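Local atomic coordinates of periplasmic branched-chain amino acid-binding protein (Burkholderia mallei, PDB entry 3I09), a protein that probably binds a branched-chain amino acid or a similar small carboxylate in the periplasm and delivers it to an ABC transporter. Residues Thr208-Ala211 with Ile212-Ala215; Thr356-Gly359 with Glu360-Phe363. One frame throughout, in Å; residues are numbered along the deposited sequence.

Contact 1. Residues Thr208-Ala211 with Ile212-Ala215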
# COMPACT_ATOMS: atom_id res chain seq x y z
N THR A 208 -8.00 -4.51 -10.49
CA THR A 208 -8.53 -5.60 -9.72
C THR A 208 -10.07 -5.64 -9.85
O THR A 208 -10.66 -6.71 -10.04
CB THR A 208 -8.12 -5.48 -8.24
OG1 THR A 208 -6.69 -5.43 -8.15
CG2 THR A 208 -8.63 -6.66 -7.41
N VAL A 209 -10.69 -4.49 -9.76
CA VAL A 209 -12.13 -4.40 -9.86
C VAL A 209 -12.61 -4.88 -11.20
O VAL A 209 -13.50 -5.76 -11.30
CB VAL A 209 -12.62 -2.97 -9.54
CG1 VAL A 209 -14.10 -2.76 -9.98
CG2 VAL A 209 -12.44 -2.70 -8.02
N ASN A 210 -12.01 -4.33 -12.25
CA ASN A 210 -12.41 -4.68 -13.62
C ASN A 210 -12.13 -6.13 -13.96
O ASN A 210 -12.94 -6.76 -14.65
CB ASN A 210 -11.80 -3.73 -14.64
CG ASN A 210 -12.43 -2.34 -14.59
OD1 ASN A 210 -13.63 -2.20 -14.23
ND2 ASN A 210 -11.67 -1.32 -14.95
N ALA A 211 -11.02 -6.69 -13.46
CA ALA A 211 -10.67 -8.09 -13.72
C ALA A 211 -11.64 -9.03 -13.03
O ALA A 211 -11.99 -10.06 -13.58
CB ALA A 211 -9.23 -8.40 -13.26
N ILE A 212 -12.05 -8.70 -11.81
CA ILE A 212 -12.98 -9.54 -11.07
C ILE A 212 -14.35 -9.51 -11.75
O ILE A 212 -15.00 -10.57 -11.90
CB ILE A 212 -13.06 -9.14 -9.59
CG1 ILE A 212 -11.74 -9.50 -8.91
CG2 ILE A 212 -14.23 -9.89 -8.87
CD1 ILE A 212 -11.63 -9.00 -7.52
N LYS A 213 -14.77 -8.32 -12.17
CA LYS A 213 -16.04 -8.17 -12.88
C LYS A 213 -16.05 -9.03 -14.12
O LYS A 213 -17.00 -9.81 -14.34
CB LYS A 213 -16.28 -6.73 -13.30
CG LYS A 213 -16.82 -5.87 -12.19
CD LYS A 213 -16.96 -4.43 -12.67
CE LYS A 213 -17.41 -3.50 -11.54
NZ LYS A 213 -17.73 -2.10 -12.02
N ALA A 214 -15.00 -8.87 -14.93
CA ALA A 214 -14.79 -9.67 -16.15
C ALA A 214 -14.71 -11.16 -15.89
O ALA A 214 -15.30 -11.93 -16.63
CB ALA A 214 -13.55 -9.19 -16.90
N ALA A 215 -13.98 -11.59 -14.86
CA ALA A 215 -13.90 -13.02 -14.54
C ALA A 215 -15.28 -13.63 -14.18
O ALA A 215 -15.60 -14.73 -14.61
CB ALA A 215 -12.92 -13.26 -13.41

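Contact 2. Residues Thr356-Gly359 with Glu360-Phe363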
# COMPACT_ATOMS: atom_id res chain seq x y z
N THR A 356 -4.23 -12.66 12.65
CA THR A 356 -3.27 -11.56 12.74
C THR A 356 -1.90 -12.12 12.39
O THR A 356 -1.48 -13.13 12.96
CB THR A 356 -3.27 -10.97 14.15
OG1 THR A 356 -4.56 -10.41 14.41
CG2 THR A 356 -2.21 -9.88 14.30
N ILE A 357 -1.18 -11.47 11.48
CA ILE A 357 0.16 -11.90 11.08
C ILE A 357 1.14 -11.02 11.81
O ILE A 357 1.18 -9.80 11.55
CB ILE A 357 0.41 -11.76 9.57
CG1 ILE A 357 -0.68 -12.49 8.77
CG2 ILE A 357 1.79 -12.35 9.19
CD1 ILE A 357 -0.80 -11.98 7.35
N PRO A 358 1.95 -11.60 12.72
CA PRO A 358 2.84 -10.70 13.46
C PRO A 358 3.80 -9.96 12.54
O PRO A 358 4.30 -10.52 11.56
CB PRO A 358 3.62 -11.65 14.41
CG PRO A 358 2.79 -12.88 14.52
CD PRO A 358 2.08 -13.00 13.17
N GLY A 359 4.05 -8.70 12.87
CA GLY A 359 4.89 -7.84 12.09
C GLY A 359 6.23 -8.45 11.75
O GLY A 359 6.62 -8.45 10.60
N GLU A 360 6.89 -9.00 12.75
CA GLU A 360 8.20 -9.64 12.52
C GLU A 360 8.13 -10.80 11.51
O GLU A 360 9.14 -11.13 10.84
CB GLU A 360 8.78 -10.15 13.85
CG GLU A 360 8.90 -9.10 14.98
CD GLU A 360 9.89 -7.98 14.67
OE1 GLU A 360 10.66 -8.10 13.69
OE2 GLU A 360 9.86 -6.96 15.43
N GLN A 361 6.95 -11.40 11.35
CA GLN A 361 6.77 -12.48 10.41
C GLN A 361 6.21 -12.07 9.06
O GLN A 361 6.31 -12.83 8.12
CB GLN A 361 5.86 -13.56 11.03
CG GLN A 361 6.41 -14.03 12.38
CD GLN A 361 5.46 -14.90 13.16
OE1 GLN A 361 4.55 -15.52 12.60
NE2 GLN A 361 5.67 -14.96 14.47
N ALA A 362 5.69 -10.85 8.95
CA ALA A 362 4.95 -10.44 7.75
C ALA A 362 5.83 -9.97 6.60
O ALA A 362 5.48 -10.10 5.42
CB ALA A 362 3.97 -9.34 8.14
N PHE A 363 7.00 -9.42 6.94
CA PHE A 363 7.85 -8.76 5.97
C PHE A 363 9.13 -9.55 5.67
O PHE A 363 9.39 -10.62 6.25
CB PHE A 363 8.18 -7.35 6.50
CG PHE A 363 6.96 -6.45 6.60
CD1 PHE A 363 6.50 -5.79 5.49
CD2 PHE A 363 6.26 -6.32 7.80
CE1 PHE A 363 5.36 -5.00 5.54
CE2 PHE A 363 5.11 -5.53 7.87
CZ PHE A 363 4.67 -4.85 6.77

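Contact 1. Residues Thr208-Ala211 with Ile212-Ala215
Thr208 and Ile212 lie alongside each other, one helical turn apart and pointing the same way, and meet through their methyl ends: CG2 of Thr208 is 3.8 Å from CD1 of Ile212. The isoleucine branch also runs back over the carbonyl oxygen one turn earlier, its CG1 standing 3.2 Å from Thr208 O. It gets there because CG1 is anti to its own carbonyl carbon (chi1 -70°), a setting that sends the branch toward the N-terminal end of the helix. Lys213 does the same one residue further on. Its extended chain follows the flank of Val209, and CE comes to 3.7 Å from Val209 CG1, so the far end of its aliphatic chain lies alongside the valine methyl. The methyl groups of Ala214 and Ala215 lie close to carbonyl oxygens of the previous turn, with Ala215 CB 3.3 Å from Ala211 O.

Underneath runs the regular i to i+4 bonding of an alpha helix. Ile212 N donates to Thr208 O at 3.0 Å, and Ala215 N to Ala211 O at 2.8 Å; Lys213 N and Ala214 N bond likewise to Val209 O and Asn210 O. This helix, 205-217, is the crossover of a beta-alpha-beta unit between the parallel strands 198-202 and 225-228, in the Rossmann-like architecture of a type I periplasmic binding protein.

Beyond this shell, Ile212 and Ala215 rest on Leu226 of strand 225-228, while Leu239 of helix 233-239 touches Val209, Ile212 and Lys213. Leu188 of helix 185-193 packs on the two alanines, Ala214 and Ala215. At the N-terminal end of the group, the hydroxyl OG1 of Thr208 is hydrogen-bonded to Asn203 OD1, which ties the helix to the residue just after strand 198-202.

Contact 2. Residues Thr356-Gly359 with Glu360-Phe363
Pro358 and Gln361 carry the side-chain contact on the outer face of a tight turn, where the glutamine amide lies across the proline ring. CG of Pro358 is 3.6 Å from Gln361 CD, and Gln361 OE1 lies 3.6 Å from Pro358 CD, so the ring meets the amide group rather than the aliphatic stem alone. With CG anti to its carbonyl carbon (chi1 -54°), the glutamine chain folds back toward the proline and then runs extended.

On another side of the turn the apolar contact is small: Ile357 CG2 touches Ala362 CB at 3.9 Å, bringing the strand end against the helical turn. A separate oxygen-to-ring contact sets Gly359 O at the edge of the Phe363 ring, close to the ring plane and 3.5 Å from CD2.

Backbone hydrogen bonds close the turn. Gln361 N donates to Pro358 O at 2.8 Å, with a bent N-H...O angle of 136°, and Ala362 N donates to Gly359 O at 3.1 Å. Both are i to i+3 bonds, as in a 3-10 turn, and both donors sit well above the carbonyl planes. Pro358 is the N-cap residue.

The turn follows directly on strand 351-357, which pairs antiparallel with strand 329-338. From that neighbouring strand Asp332 accepts a hydrogen bond from Gly359 N through OD1, Met333 packs on Ala362 and Ile330 touches Phe363. Tyr322 OH of strand 320-323 is hydrogen-bonded to Glu360 OE2, and Lys129 NZ of helix 124-137 hydrogen-bonds to the carbonyl oxygen of Phe363 where the chain leaves the turn.

How the contacts relate
Contact 1 comes first along the chain and contact 2 follows near its C-terminal end. Their centres lie about 29 Å apart and their nearest atoms about 18 Å, so they do not touch. Helix 205-217, which holds contact 1, packs beside the four-stranded parallel sheet, whereas residues 356-363 continue from strand 351-357 of the separate antiparallel sheet. They therefore share neither a sheet nor a helix. The bound acetoacetic acid lies about 8 Å from the Thr208 side chain but about 13 Å from that of Phe363. Ala204, just before helix 205-217, lines the ligand pocket, while contact 2 forms the turn that ends strand 351-357, farther from the ligand.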